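Local coordinates for glycerophosphodiester phosphodiesterase (Cytophaga hutchinsonii ATCC 33406, PDB 3CH0), which belongs to the glycerophosphodiester phosphodiesterase family, whose members are built on the TIM-barrel fold, at residues A[41-46]-A[136-141]; A[53-58]-A[81-86]; A[86-91]-A[114-119]. All blocks are in the same frame, centred on the assembly; numbering follows the deposited sequence. Where two conformers were deposited one is given.

From the N terminus the chain passes through strand 10-13 and helix 26-35 before strand 39-46. It turns back as strand 52-54 and then runs into a long, mostly irregular excursion. Interaction 2 closes the first loop there, bringing 81-86 back against 53-58. Interaction 3 follows in series and shares residue 86 with it. It joins the short helix 88-91 to the start of helix 117-127. The chain then forms strand 132-137, and interaction 1 closes the largest loop by pairing 136-141 with 41-46. Interactions 2 and 3 are both nested inside that loop. Interaction 1 belongs to the barrel wall. The other two fasten the excursion to strand 52-54 and helix 117-127, both beside that wall.

Interaction 1 of 3, residues A[41-46]-A[136-141]; sequences EFDLVI and EIKSTV
D43 and E136 are paired across two neighbouring parallel strands, with their CA atoms 4.5 Å apart. Their side chains run side by side and point the same way, the carboxylate planes turned 70° from each other. D43 OD1 lies 3.2 Å from E136 OE1; both are acceptors. K138 NZ makes a salt bridge of 2.7 Å to E136 OE2, arriving from above the carboxylate plane. A bend in the lysine chain (chi2 -73°) carries K138 CE to 3.3 Å from D43 OD1. N24 binds D43 OD2, while citric acid bonds to E136 OE1 and K138 NZ. E41 is also close by, held by Q174 and the backbone N of R15.

The backbone fixes these positions. E136 N donates to F42 O at 2.8 Å, and L44 N donates to E136 O at 2.8 Å. K138 N to L44 O is weak, and K138 centres an inverse gamma turn. On the other sheet face, L44 and I137 pack against helix 151-164. Strand 39-46 also pairs in parallel with 10-13, and 132-137 with 171-175, as in a TIM-barrel wall; 52-54 adds an antiparallel partner to 39-46.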
ATOM      1  N   GLU A  41      -1.541   5.155  -1.369  1.00  8.75           N
ATOM      2  CA  GLU A  41      -1.183   3.759  -1.321  1.00  7.93           C
ATOM      3  C   GLU A  41      -0.820   3.394   0.146  1.00  8.01           C
ATOM      4  O   GLU A  41      -0.188   4.175   0.878  1.00  8.49           O
ATOM      5  CB  GLU A  41      -0.039   3.453  -2.286  1.00  9.34           C
ATOM      6  CG  GLU A  41       0.316   1.974  -2.453  1.00 11.67           C
ATOM      7  CD  GLU A  41       1.062   1.352  -1.301  1.00 11.12           C
ATOM      8  OE1 GLU A  41       1.715   2.029  -0.458  1.00 11.07           O
ATOM      9  OE2 GLU A  41       1.077   0.099  -1.209  1.00 12.24           O
ATOM     10  N   PHE A  42      -1.253   2.234   0.625  1.00  9.10           N
ATOM     11  CA  PHE A  42      -1.051   1.914   2.024  1.00  8.79           C
ATOM     12  C   PHE A  42      -1.336   0.439   2.239  1.00 10.13           C
ATOM     13  O   PHE A  42      -1.797  -0.251   1.362  1.00  9.40           O
ATOM     14  CB  PHE A  42      -1.966   2.755   2.934  1.00  8.70           C
ATOM     15  CG  PHE A  42      -3.403   2.695   2.501  1.00  7.78           C
ATOM     16  CD1 PHE A  42      -3.891   3.563   1.543  1.00  8.66           C
ATOM     17  CD2 PHE A  42      -4.292   1.748   3.050  1.00  8.72           C
ATOM     18  CE1 PHE A  42      -5.170   3.481   1.084  1.00  9.21           C
ATOM     19  CE2 PHE A  42      -5.583   1.633   2.586  1.00  9.76           C
ATOM     20  CZ  PHE A  42      -6.029   2.504   1.613  1.00  9.25           C
ATOM     21  N   ASP A  43      -1.041  -0.025   3.450  1.00  9.69           N
ATOM     22  CA  ASP A  43      -1.032  -1.437   3.836  1.00  9.67           C
ATOM     23  C   ASP A  43      -1.952  -1.629   5.012  1.00 10.75           C
ATOM     24  O   ASP A  43      -2.064  -0.749   5.860  1.00  9.48           O
ATOM     25  CB  ASP A  43       0.370  -1.751   4.265  1.00  8.98           C
ATOM     26  CG  ASP A  43       1.392  -1.381   3.232  1.00 10.47           C
ATOM     27  OD1 ASP A  43       1.331  -1.983   2.153  1.00  9.90           O
ATOM     28  OD2 ASP A  43       2.322  -0.569   3.478  1.00 11.36           O
ATOM     29  N   LEU A  44      -2.641  -2.781   5.046  1.00  9.10           N
ATOM     30  CA  LEU A  44      -3.635  -3.074   6.058  1.00 10.19           C
ATOM     31  C   LEU A  44      -3.393  -4.396   6.744  1.00  8.66           C
ATOM     32  O   LEU A  44      -3.066  -5.422   6.104  1.00  9.21           O
ATOM     33  CB  LEU A  44      -5.042  -3.091   5.468  1.00  9.17           C
ATOM     34  CG  LEU A  44      -5.469  -1.862   4.651  1.00 10.61           C
ATOM     35  CD1 LEU A  44      -6.790  -2.043   3.899  1.00 12.22           C
ATOM     36  CD2 LEU A  44      -5.545  -0.652   5.590  1.00 11.95           C
ATOM     37  N   VAL A  45      -3.537  -4.329   8.068  1.00 10.36           N
ATOM     38  CA  VAL A  45      -3.462  -5.490   8.971  1.00  8.35           C
ATOM     39  C   VAL A  45      -4.620  -5.389   9.967  1.00 10.57           C
ATOM     40  O   VAL A  45      -5.405  -4.437   9.906  1.00 11.21           O
ATOM     41  CB  VAL A  45      -2.107  -5.664   9.613  1.00  9.82           C
ATOM     42  CG1 VAL A  45      -0.964  -5.608   8.557  1.00  9.23           C
ATOM     43  CG2 VAL A  45      -1.932  -4.584  10.738  1.00 10.83           C
ATOM     44  N   ILE A  46      -4.773  -6.434  10.792  1.00 10.49           N
ATOM     45  CA  ILE A  46      -5.877  -6.550  11.774  1.00 10.86           C
ATOM     46  C   ILE A  46      -5.335  -6.681  13.203  1.00 10.20           C
ATOM     47  O   ILE A  46      -4.387  -7.399  13.424  1.00 12.34           O
ATOM     48  CB  ILE A  46      -6.734  -7.778  11.468  1.00 12.11           C
ATOM     49  CG1 ILE A  46      -7.157  -7.801   9.967  1.00 11.30           C
ATOM     50  CG2 ILE A  46      -8.018  -7.800  12.352  1.00 12.61           C
ATOM     51  CD1 ILE A  46      -7.974  -6.627   9.466  1.00 11.39           C
ATOM     52  N   GLU A 136      -3.393  -2.454   0.531  1.00  9.59           N
ATOM     53  CA  GLU A 136      -2.777  -3.793   0.444  1.00  9.07           C
ATOM     54  C   GLU A 136      -3.208  -4.672   1.581  1.00 10.65           C
ATOM     55  O   GLU A 136      -3.009  -4.342   2.738  1.00 10.21           O
ATOM     56  CB  GLU A 136      -1.235  -3.710   0.380  1.00 10.15           C
ATOM     57  CG  GLU A 136      -0.576  -5.098   0.122  1.00 10.28           C
ATOM     58  CD  GLU A 136       0.880  -5.072  -0.158  1.00 10.90           C
ATOM     59  OE1 GLU A 136       1.461  -3.999  -0.391  1.00  9.91           O
ATOM     60  OE2 GLU A 136       1.466  -6.209  -0.091  1.00 11.63           O
ATOM     61  N   ILE A 137      -3.801  -5.816   1.268  1.00  9.65           N
ATOM     62  CA  ILE A 137      -4.005  -6.870   2.242  1.00  8.66           C
ATOM     63  C   ILE A 137      -2.733  -7.643   2.471  1.00 11.29           C
ATOM     64  O   ILE A 137      -2.303  -8.382   1.584  1.00 10.39           O
ATOM     65  CB  ILE A 137      -5.228  -7.783   1.887  1.00 13.17           C
ATOM     66  CG1 ILE A 137      -6.490  -6.915   2.088  1.00 16.92           C
ATOM     67  CG2 ILE A 137      -5.313  -9.037   2.751  1.00 12.41           C
ATOM     68  CD1 ILE A 137      -7.824  -7.642   2.253  1.00 20.20           C
ATOM     69  N   LYS A 138      -2.123  -7.391   3.620  1.00 10.06           N
ATOM     70  CA  LYS A 138      -0.894  -8.032   3.981  1.00 11.20           C
ATOM     71  C   LYS A 138      -1.042  -9.424   4.618  1.00 11.16           C
ATOM     72  O   LYS A 138      -0.720  -9.625   5.772  1.00 12.67           O
ATOM     73  CB  LYS A 138      -0.095  -7.093   4.909  1.00 11.41           C
ATOM     74  CG  LYS A 138       0.455  -5.872   4.201  1.00 10.99           C
ATOM     75  CD  LYS A 138       1.629  -6.203   3.271  1.00 11.10           C
ATOM     76  CE  LYS A 138       2.446  -5.038   2.726  1.00 14.89           C
ATOM     77  NZ  LYS A 138       3.440  -5.463   1.608  1.00 10.88           N
ATOM     78  N   SER A 139      -1.508 -10.372   3.800  1.00 12.78           N
ATOM     79  CA  SER A 139      -1.735 -11.759   4.225  1.00 11.23           C
ATOM     80  C   SER A 139      -0.691 -12.651   3.550  1.00 12.10           C
ATOM     81  O   SER A 139      -0.250 -12.378   2.399  1.00 12.23           O
ATOM     82  CB  SER A 139      -3.153 -12.239   3.869  1.00 11.07           C
ATOM     83  OG  SER A 139      -3.398 -12.082   2.473  1.00 11.77           O
ATOM     84  N   THR A 140      -0.352 -13.724   4.256  1.00 11.72           N
ATOM     85  CA  THR A 140       0.403 -14.821   3.693  1.00 12.64           C
ATOM     86  C   THR A 140      -0.190 -16.114   4.272  1.00 11.53           C
ATOM     87  O   THR A 140      -0.765 -16.132   5.355  1.00 12.10           O
ATOM     88  CB  THR A 140       1.910 -14.795   4.021  1.00 16.08           C
ATOM     89  OG1 THR A 140       2.134 -15.146   5.378  1.00 16.61           O
ATOM     90  CG2 THR A 140       2.537 -13.424   3.694  1.00 14.81           C
ATOM     91  N   VAL A 141      -0.057 -17.192   3.503  1.00 12.08           N
ATOM     92  CA  VAL A 141      -0.549 -18.505   3.936  1.00 11.86           C
ATOM     93  C   VAL A 141      -0.022 -18.900   5.301  1.00 12.48           C
ATOM     94  O   VAL A 141      -0.739 -19.421   6.121  1.00 14.40           O
ATOM     95  CB  VAL A 141      -0.169 -19.607   2.902  1.00 11.42           C
ATOM     96  CG1 VAL A 141      -0.539 -21.013   3.420  1.00 12.27           C
ATOM     97  CG2 VAL A 141      -0.828 -19.309   1.580  1.00 12.18           C
TER

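Interaction 2 of 3, residues A[53-58]-A[81-86]; sequences VVSHDT and FNLYAM
L83 reaches T58, V53 and S55 through its two torsions: CG stands beside its own backbone N (chi1 -80°), and a chi2 of 70° splits the methyls between different partners. CD2 points to V53 and S55, and comes 4.0 Å from V53 CG1. CD1 lies against the backbone of T58, 3.7 Å from T58 C. In N82 the side chain swings opposite the backbone N (chi1 -180°), which sets OD1 3.1 Å from T58 O. Those two oxygens are both acceptors. The T58 carbonyl is gripped by L83 N instead, in a hydrogen bond of 2.8 Å whose donor is tilted from the carbonyl plane. A water sits 2.7 Å from T58 OG1 and gives a weak bond to N82 OD1.

N82 OD1 also accepts from Y84 N, above the plane of its amide carbonyl. This is an Asx turn, and it leads into the 3-10 segment 83-85. The other end of the amide, ND2, is held by the backbone O of I146. The contact therefore pins a loop of the excursion to the chain that leaves strand 52-54, the antiparallel partner of barrel strand 39-46.

S55 OG donates to D57 O at 2.7 Å, in the carbonyl plane and on a lone pair, and K114 NZ bonds to the same hydroxyl. H56 ND1 donates to D57 OD2 at 2.7 Å, with the oxygen near the imidazole plane but the nitrogen above the carboxylate plane. H56 NE2 bonds to citric acid. V45 of strand 39-46 and I91 of helix 88-91 also touch L83.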
ATOM      1  N   VAL A  53      -6.060  -1.817  10.864  1.00 11.57           N
ATOM      2  CA  VAL A  53      -4.983  -0.906  11.173  1.00 11.39           C
ATOM      3  C   VAL A  53      -4.110  -0.686   9.935  1.00 10.99           C
ATOM      4  O   VAL A  53      -3.820  -1.650   9.177  1.00  9.31           O
ATOM      5  CB  VAL A  53      -4.128  -1.475  12.296  1.00 11.35           C
ATOM      6  CG1 VAL A  53      -2.958  -0.514  12.721  1.00 12.36           C
ATOM      7  CG2 VAL A  53      -4.985  -1.822  13.552  1.00 13.03           C
ATOM      8  N   VAL A  54      -3.711   0.561   9.697  1.00  9.36           N
ATOM      9  CA  VAL A  54      -2.795   0.871   8.596  1.00  9.27           C
ATOM     10  C   VAL A  54      -1.371   0.582   9.030  1.00 11.25           C
ATOM     11  O   VAL A  54      -0.874   1.185   9.984  1.00 10.98           O
ATOM     12  CB  VAL A  54      -2.913   2.329   8.104  1.00  9.59           C
ATOM     13  CG1 VAL A  54      -2.118   2.543   6.786  1.00  9.82           C
ATOM     14  CG2 VAL A  54      -4.359   2.720   7.860  1.00 10.95           C
ATOM     15  N   SER A  55      -0.738  -0.438   8.425  1.00 10.03           N
ATOM     16  CA  SER A  55       0.577  -0.886   8.820  1.00 10.09           C
ATOM     17  C   SER A  55       1.158  -1.787   7.741  1.00 11.06           C
ATOM     18  O   SER A  55       0.460  -2.667   7.249  1.00 10.98           O
ATOM     19  CB  SER A  55       0.474  -1.708  10.115  1.00 11.24           C
ATOM     20  OG  SER A  55       1.759  -2.040  10.567  1.00 10.07           O
ATOM     21  N   HIS A  56       2.424  -1.573   7.416  1.00  9.88           N
ATOM     22  CA  HIS A  56       3.104  -2.428   6.418  1.00 11.94           C
ATOM     23  C   HIS A  56       3.279  -3.856   6.887  1.00 10.80           C
ATOM     24  O   HIS A  56       3.268  -4.803   6.086  1.00 10.85           O
ATOM     25  CB  HIS A  56       4.479  -1.853   6.062  1.00 10.60           C
ATOM     26  CG  HIS A  56       5.191  -2.658   5.042  1.00  8.95           C
ATOM     27  ND1 HIS A  56       6.155  -3.592   5.369  1.00 11.95           N
ATOM     28  CD2 HIS A  56       4.986  -2.782   3.710  1.00 10.36           C
ATOM     29  CE1 HIS A  56       6.553  -4.197   4.258  1.00 11.88           C
ATOM     30  NE2 HIS A  56       5.845  -3.733   3.240  1.00 10.65           N
ATOM     31  N   ASP A  57       3.483  -4.046   8.186  1.00 11.06           N
ATOM     32  CA  ASP A  57       3.737  -5.369   8.799  1.00 12.14           C
ATOM     33  C   ASP A  57       2.717  -5.639   9.865  1.00 11.17           C
ATOM     34  O   ASP A  57       2.109  -4.731  10.452  1.00 10.49           O
ATOM     35  CB  ASP A  57       5.159  -5.445   9.326  1.00 14.06           C
ATOM     36  CG  ASP A  57       6.166  -5.493   8.196  1.00 18.09           C
ATOM     37  OD1 ASP A  57       6.368  -6.590   7.556  1.00 18.80           O
ATOM     38  OD2 ASP A  57       6.699  -4.412   7.863  1.00 14.91           O
ATOM     39  N   THR A  58       2.530  -6.924  10.152  1.00 11.52           N
ATOM     40  CA  THR A  58       1.704  -7.389  11.237  1.00 10.59           C
ATOM     41  C   THR A  58       2.405  -7.286  12.595  1.00 11.37           C
ATOM     42  O   THR A  58       1.847  -7.787  13.551  1.00 11.37           O
ATOM     43  CB  THR A  58       1.234  -8.823  11.017  1.00 12.22           C
ATOM     44  OG1 THR A  58       2.389  -9.651  10.899  1.00 12.28           O
ATOM     45  CG2 THR A  58       0.433  -8.906   9.708  1.00 13.72           C
ATOM     46  N   PHE A  81       6.323  -8.312  18.687  1.00 15.06           N
ATOM     47  CA  PHE A  81       5.357  -7.220  18.896  1.00 15.26           C
ATOM     48  C   PHE A  81       4.300  -7.336  17.811  1.00 14.09           C
ATOM     49  O   PHE A  81       4.213  -6.536  16.878  1.00 14.78           O
ATOM     50  CB  PHE A  81       6.062  -5.862  18.877  1.00 15.92           C
ATOM     51  CG  PHE A  81       7.240  -5.806  19.803  1.00 16.71           C
ATOM     52  CD1 PHE A  81       7.073  -6.087  21.153  1.00 18.73           C
ATOM     53  CD2 PHE A  81       8.500  -5.540  19.334  1.00 16.93           C
ATOM     54  CE1 PHE A  81       8.165  -6.078  22.027  1.00 16.13           C
ATOM     55  CE2 PHE A  81       9.611  -5.540  20.229  1.00 17.19           C
ATOM     56  CZ  PHE A  81       9.404  -5.810  21.567  1.00 14.86           C
ATOM     57  N   ASN A  82       3.483  -8.356  17.998  1.00 12.68           N
ATOM     58  CA  ASN A  82       2.503  -8.785  16.970  1.00 11.66           C
ATOM     59  C   ASN A  82       1.198  -8.057  17.115  1.00 14.67           C
ATOM     60  O   ASN A  82       0.486  -8.192  18.114  1.00 15.02           O
ATOM     61  CB  ASN A  82       2.250 -10.276  17.192  1.00 14.28           C
ATOM     62  CG  ASN A  82       1.258 -10.887  16.194  1.00 17.84           C
ATOM     63  OD1 ASN A  82       0.815 -10.232  15.242  1.00 13.83           O
ATOM     64  ND2 ASN A  82       0.969 -12.181  16.377  1.00 19.15           N
ATOM     65  N   LEU A  83       0.869  -7.224  16.128  1.00 13.93           N
ATOM     66  CA  LEU A  83      -0.358  -6.457  16.161  1.00 13.03           C
ATOM     67  C   LEU A  83      -1.635  -7.274  16.304  1.00 13.22           C
ATOM     68  O   LEU A  83      -2.604  -6.867  16.903  1.00 15.00           O
ATOM     69  CB  LEU A  83      -0.485  -5.510  14.939  1.00 14.32           C
ATOM     70  CG  LEU A  83       0.267  -4.175  14.956  1.00 15.41           C
ATOM     71  CD1 LEU A  83       1.760  -4.362  14.841  1.00 16.02           C
ATOM     72  CD2 LEU A  83      -0.329  -3.278  13.871  1.00 12.70           C
ATOM     73  N   TYR A  84      -1.635  -8.459  15.700  1.00 13.20           N
ATOM     74  CA  TYR A  84      -2.796  -9.348  15.823  1.00 14.64           C
ATOM     75  C   TYR A  84      -3.027  -9.911  17.252  1.00 15.08           C
ATOM     76  O   TYR A  84      -4.102 -10.450  17.516  1.00 16.43           O
ATOM     77  CB  TYR A  84      -2.686 -10.493  14.814  1.00 15.78           C
ATOM     78  CG  TYR A  84      -3.953 -11.234  14.535  1.00 14.15           C
ATOM     79  CD1 TYR A  84      -5.143 -10.573  14.359  1.00 13.15           C
ATOM     80  CD2 TYR A  84      -3.957 -12.629  14.434  1.00 14.88           C
ATOM     81  CE1 TYR A  84      -6.336 -11.272  14.098  1.00 14.02           C
ATOM     82  CE2 TYR A  84      -5.106 -13.327  14.181  1.00 17.26           C
ATOM     83  CZ  TYR A  84      -6.283 -12.661  14.015  1.00 14.08           C
ATOM     84  OH  TYR A  84      -7.475 -13.284  13.782  1.00 15.85           O
ATOM     85  N   ALA A  85      -1.975  -9.811  18.095  1.00 15.56           N
ATOM     86  CA  ALA A  85      -2.034 -10.210  19.521  1.00 15.43           C
ATOM     87  C   ALA A  85      -2.282  -8.995  20.411  1.00 18.08           C
ATOM     88  O   ALA A  85      -2.245  -9.115  21.642  1.00 18.66           O
ATOM     89  CB  ALA A  85      -0.777 -10.893  19.925  1.00 19.51           C
HETATM   90  N   MSE A  86      -2.421  -7.812  19.819  1.00 15.05           N
HETATM   91  CA  MSE A  86      -2.651  -6.568  20.563  1.00 15.10           C
HETATM   92  C   MSE A  86      -3.965  -5.882  20.254  1.00 16.35           C
HETATM   93  O   MSE A  86      -4.381  -5.762  19.097  1.00 15.46           O
HETATM   94  CB  MSE A  86      -1.492  -5.604  20.242  1.00 13.80           C
HETATM   95  CG  MSE A  86      -0.131  -6.162  20.566  1.00 15.14           C
HETATM   96 SE   MSE A  86       1.324  -5.059  19.849  0.75 19.10          SE
HETATM   97  CE  MSE A  86       0.942  -3.514  20.859  1.00 20.85           C
TER
HETATM   98  O   HOH W   1       2.845 -10.591  13.360  1.00 14.92           O

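Interaction 3 of 3, residues A[86-91]-A[114-119]; sequences MNYADI and KPLFRE
Y88 and I91 of the short helix 88-91 lie beside the residues that lead into helix 117-127, with Y88 CA 8.4 Å from L116 CA and I91 CA 7.2 Å from K114 CA. The Y88 side chain leaves its helix with CG opposite the backbone N (chi1 -175°), and this extends the ring across to the other segment. Its OH donates to K114 O at 2.6 Å. The bond lies in the carbonyl plane on a lone pair, with the oxygen at the edge of the ring. L116 covers one ring face. L116 CD2 stands 3.7 Å from the centroid of the Y88 ring and 7° off the ring normal, a CH-pi contact over the centre. L116 CG also touches that face, 3.6 Å from Y88 CE2.

L116 occupies the N-cap position of helix 117-127. The contact so joins the excursion after strand 52-54 to the residues that start this helix, ahead of strand 132-137 of the TIM barrel. P115 O accepts from V54 N. The Y88 ring also rests on V53.

Beside the tyrosine, I91 CG2 packs on K114 CB at 4.2 Å. A water bridges the two backbones, donating to I91 O at 2.8 Å and accepting from K114 N. At the other end of the short helix, N87 O takes bonds from both D90 N and I91 N.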
HETATM    1  N   MSE A  86      -2.421  -7.812  19.819  1.00 15.05           N
HETATM    2  CA  MSE A  86      -2.651  -6.568  20.563  1.00 15.10           C
HETATM    3  C   MSE A  86      -3.965  -5.882  20.254  1.00 16.35           C
HETATM    4  O   MSE A  86      -4.381  -5.762  19.097  1.00 15.46           O
HETATM    5  CB  MSE A  86      -1.492  -5.604  20.242  1.00 13.80           C
HETATM    6  CG  MSE A  86      -0.131  -6.162  20.566  1.00 15.14           C
HETATM    7 SE   MSE A  86       1.324  -5.059  19.849  0.75 19.10          SE
HETATM    8  CE  MSE A  86       0.942  -3.514  20.859  1.00 20.85           C
ATOM      9  N   ASN A  87      -4.672  -5.386  21.282  1.00 16.30           N
ATOM     10  CA  ASN A  87      -5.821  -4.551  21.024  1.00 16.14           C
ATOM     11  C   ASN A  87      -5.386  -3.199  20.455  1.00 13.19           C
ATOM     12  O   ASN A  87      -4.280  -2.736  20.738  1.00 15.73           O
ATOM     13  CB  ASN A  87      -6.654  -4.324  22.294  1.00 17.32           C
ATOM     14  CG  ASN A  87      -7.280  -5.602  22.782  1.00 23.72           C
ATOM     15  OD1 ASN A  87      -7.826  -6.333  21.990  1.00 20.66           O
ATOM     16  ND2 ASN A  87      -7.190  -5.876  24.103  1.00 23.71           N
ATOM     17  N   TYR A  88      -6.257  -2.595  19.665  1.00 16.53           N
ATOM     18  CA  TYR A  88      -5.870  -1.336  19.053  1.00 15.22           C
ATOM     19  C   TYR A  88      -5.512  -0.274  20.129  1.00 16.59           C
ATOM     20  O   TYR A  88      -4.623   0.552  19.906  1.00 15.56           O
ATOM     21  CB  TYR A  88      -6.893  -0.812  18.079  1.00 14.41           C
ATOM     22  CG  TYR A  88      -6.381   0.426  17.398  1.00 14.72           C
ATOM     23  CD1 TYR A  88      -5.274   0.362  16.550  1.00 13.92           C
ATOM     24  CD2 TYR A  88      -6.937   1.680  17.653  1.00 18.42           C
ATOM     25  CE1 TYR A  88      -4.723   1.496  15.989  1.00 13.20           C
ATOM     26  CE2 TYR A  88      -6.395   2.842  17.090  1.00 14.05           C
ATOM     27  CZ  TYR A  88      -5.304   2.742  16.231  1.00 16.15           C
ATOM     28  OH  TYR A  88      -4.809   3.906  15.709  1.00 14.62           O
ATOM     29  N   ALA A  89      -6.204  -0.323  21.275  1.00 18.64           N
ATOM     30  CA  ALA A  89      -5.931   0.664  22.341  1.00 17.81           C
ATOM     31  C   ALA A  89      -4.476   0.643  22.739  1.00 17.22           C
ATOM     32  O   ALA A  89      -3.920   1.677  23.101  1.00 19.23           O
ATOM     33  CB  ALA A  89      -6.833   0.389  23.576  1.00 18.67           C
ATOM     34  N   ASP A  90      -3.820  -0.508  22.635  1.00 15.23           N
ATOM     35  CA  ASP A  90      -2.412  -0.627  22.916  1.00 17.32           C
ATOM     36  C   ASP A  90      -1.512  -0.299  21.725  1.00 17.56           C
ATOM     37  O   ASP A  90      -0.414   0.228  21.910  1.00 15.95           O
ATOM     38  CB  ASP A  90      -2.080  -1.999  23.508  1.00 20.63           C
ATOM     39  CG  ASP A  90      -2.891  -2.276  24.790  1.00 23.00           C
ATOM     40  OD1 ASP A  90      -2.913  -1.366  25.645  1.00 25.97           O
ATOM     41  OD2 ASP A  90      -3.549  -3.317  24.897  1.00 28.21           O
ATOM     42  N   ILE A  91      -1.973  -0.668  20.529  1.00 15.11           N
ATOM     43  CA  ILE A  91      -1.222  -0.411  19.294  1.00 15.35           C
ATOM     44  C   ILE A  91      -1.032   1.113  19.147  1.00 15.44           C
ATOM     45  O   ILE A  91       0.065   1.586  18.822  1.00 13.53           O
ATOM     46  CB  ILE A  91      -1.976  -1.010  18.063  1.00 14.23           C
ATOM     47  CG1 ILE A  91      -1.894  -2.562  18.120  1.00 14.64           C
ATOM     48  CG2 ILE A  91      -1.440  -0.408  16.737  1.00 14.54           C
ATOM     49  CD1 ILE A  91      -2.875  -3.225  17.110  1.00 15.67           C
ATOM     50  N   LYS A 114       0.378   4.333  14.465  1.00 11.85           N
ATOM     51  CA  LYS A 114      -0.360   3.599  13.422  1.00 12.55           C
ATOM     52  C   LYS A 114      -1.837   3.872  13.540  1.00 12.09           C
ATOM     53  O   LYS A 114      -2.448   3.564  14.602  1.00 10.34           O
ATOM     54  CB  LYS A 114      -0.117   2.090  13.591  1.00 11.67           C
ATOM     55  CG  LYS A 114       1.324   1.681  13.433  1.00 12.56           C
ATOM     56  CD  LYS A 114       1.492   0.163  13.493  1.00 11.89           C
ATOM     57  CE  LYS A 114       2.898  -0.304  13.260  1.00 13.11           C
ATOM     58  NZ  LYS A 114       3.391  -0.240  11.880  1.00 10.49           N
ATOM     59  N   PRO A 115      -2.436   4.473  12.490  1.00  9.99           N
ATOM     60  CA  PRO A 115      -3.865   4.842  12.551  1.00  9.53           C
ATOM     61  C   PRO A 115      -4.776   3.685  12.150  1.00 12.62           C
ATOM     62  O   PRO A 115      -4.366   2.759  11.453  1.00 13.55           O
ATOM     63  CB  PRO A 115      -3.958   5.986  11.540  1.00 13.67           C
ATOM     64  CG  PRO A 115      -2.939   5.552  10.456  1.00 12.09           C
ATOM     65  CD  PRO A 115      -1.828   4.860  11.193  1.00 11.06           C
ATOM     66  N   LEU A 116      -6.043   3.792  12.514  1.00 11.32           N
ATOM     67  CA  LEU A 116      -7.051   2.954  11.950  1.00 13.08           C
ATOM     68  C   LEU A 116      -7.270   3.331  10.478  1.00 11.81           C
ATOM     69  O   LEU A 116      -7.229   4.521  10.039  1.00 11.94           O
ATOM     70  CB  LEU A 116      -8.371   3.141  12.693  1.00 13.55           C
ATOM     71  CG  LEU A 116      -8.380   2.693  14.143  1.00 16.12           C
ATOM     72  CD1 LEU A 116      -9.589   3.273  14.870  1.00 18.68           C
ATOM     73  CD2 LEU A 116      -8.392   1.177  14.228  1.00 15.88           C
ATOM     74  N   PHE A 117      -7.615   2.311   9.696  1.00 11.61           N
ATOM     75  CA  PHE A 117      -8.051   2.489   8.338  1.00 10.38           C
ATOM     76  C   PHE A 117      -9.213   3.515   8.259  1.00 11.66           C
ATOM     77  O   PHE A 117      -9.260   4.393   7.413  1.00 11.62           O
ATOM     78  CB  PHE A 117      -8.501   1.118   7.771  1.00 10.20           C
ATOM     79  CG  PHE A 117      -8.954   1.081   6.324  1.00 11.30           C
ATOM     80  CD1 PHE A 117      -8.441   1.868   5.316  1.00 11.13           C
ATOM     81  CD2 PHE A 117      -9.894   0.114   5.950  1.00 10.56           C
ATOM     82  CE1 PHE A 117      -8.887   1.708   3.999  1.00 10.68           C
ATOM     83  CE2 PHE A 117     -10.307  -0.063   4.637  1.00 11.51           C
ATOM     84  CZ  PHE A 117      -9.829   0.752   3.680  1.00 13.89           C
ATOM     85  N   ARG A 118     -10.160   3.386   9.191  1.00 12.38           N
ATOM     86  CA  ARG A 118     -11.289   4.309   9.250  1.00 14.17           C
ATOM     87  C   ARG A 118     -10.818   5.769   9.376  1.00 11.40           C
ATOM     88  O   ARG A 118     -11.429   6.633   8.772  1.00 13.21           O
ATOM     89  CB  ARG A 118     -12.227   3.936  10.404  1.00 15.28           C
ATOM     90  CG  ARG A 118     -13.550   4.718  10.369  1.00 21.38           C
ATOM     91  CD  ARG A 118     -14.396   4.242  11.517  1.00 22.96           C
ATOM     92  NE  ARG A 118     -14.900   2.900  11.247  1.00 28.82           N
ATOM     93  CZ  ARG A 118     -15.673   2.201  12.075  1.00 34.33           C
ATOM     94  NH1 ARG A 118     -16.114   2.720  13.236  1.00 29.59           N
ATOM     95  NH2 ARG A 118     -16.039   0.985  11.718  1.00 31.49           N
ATOM     96  N   GLU A 119      -9.775   6.050  10.155  0.50 12.87           N
ATOM     97  CA  GLU A 119      -9.308   7.436  10.289  0.50 14.15           C
ATOM     98  C   GLU A 119      -8.702   7.914   9.001  0.50 12.67           C
ATOM     99  O   GLU A 119      -8.960   9.028   8.549  0.50 10.84           O
ATOM    100  CB  GLU A 119      -8.297   7.597  11.410  0.50 15.20           C
ATOM    101  CG  GLU A 119      -7.870   9.063  11.572  0.50 15.19           C
ATOM    102  CD  GLU A 119      -6.939   9.320  12.730  0.50 19.63           C
ATOM    103  OE1 GLU A 119      -6.495   8.346  13.383  0.50 20.10           O
ATOM    104  OE2 GLU A 119      -6.638  10.528  12.975  0.50 17.17           O
TER
HETATM  105  O   HOH W   2       1.338   2.803  16.658  1.00 11.76           O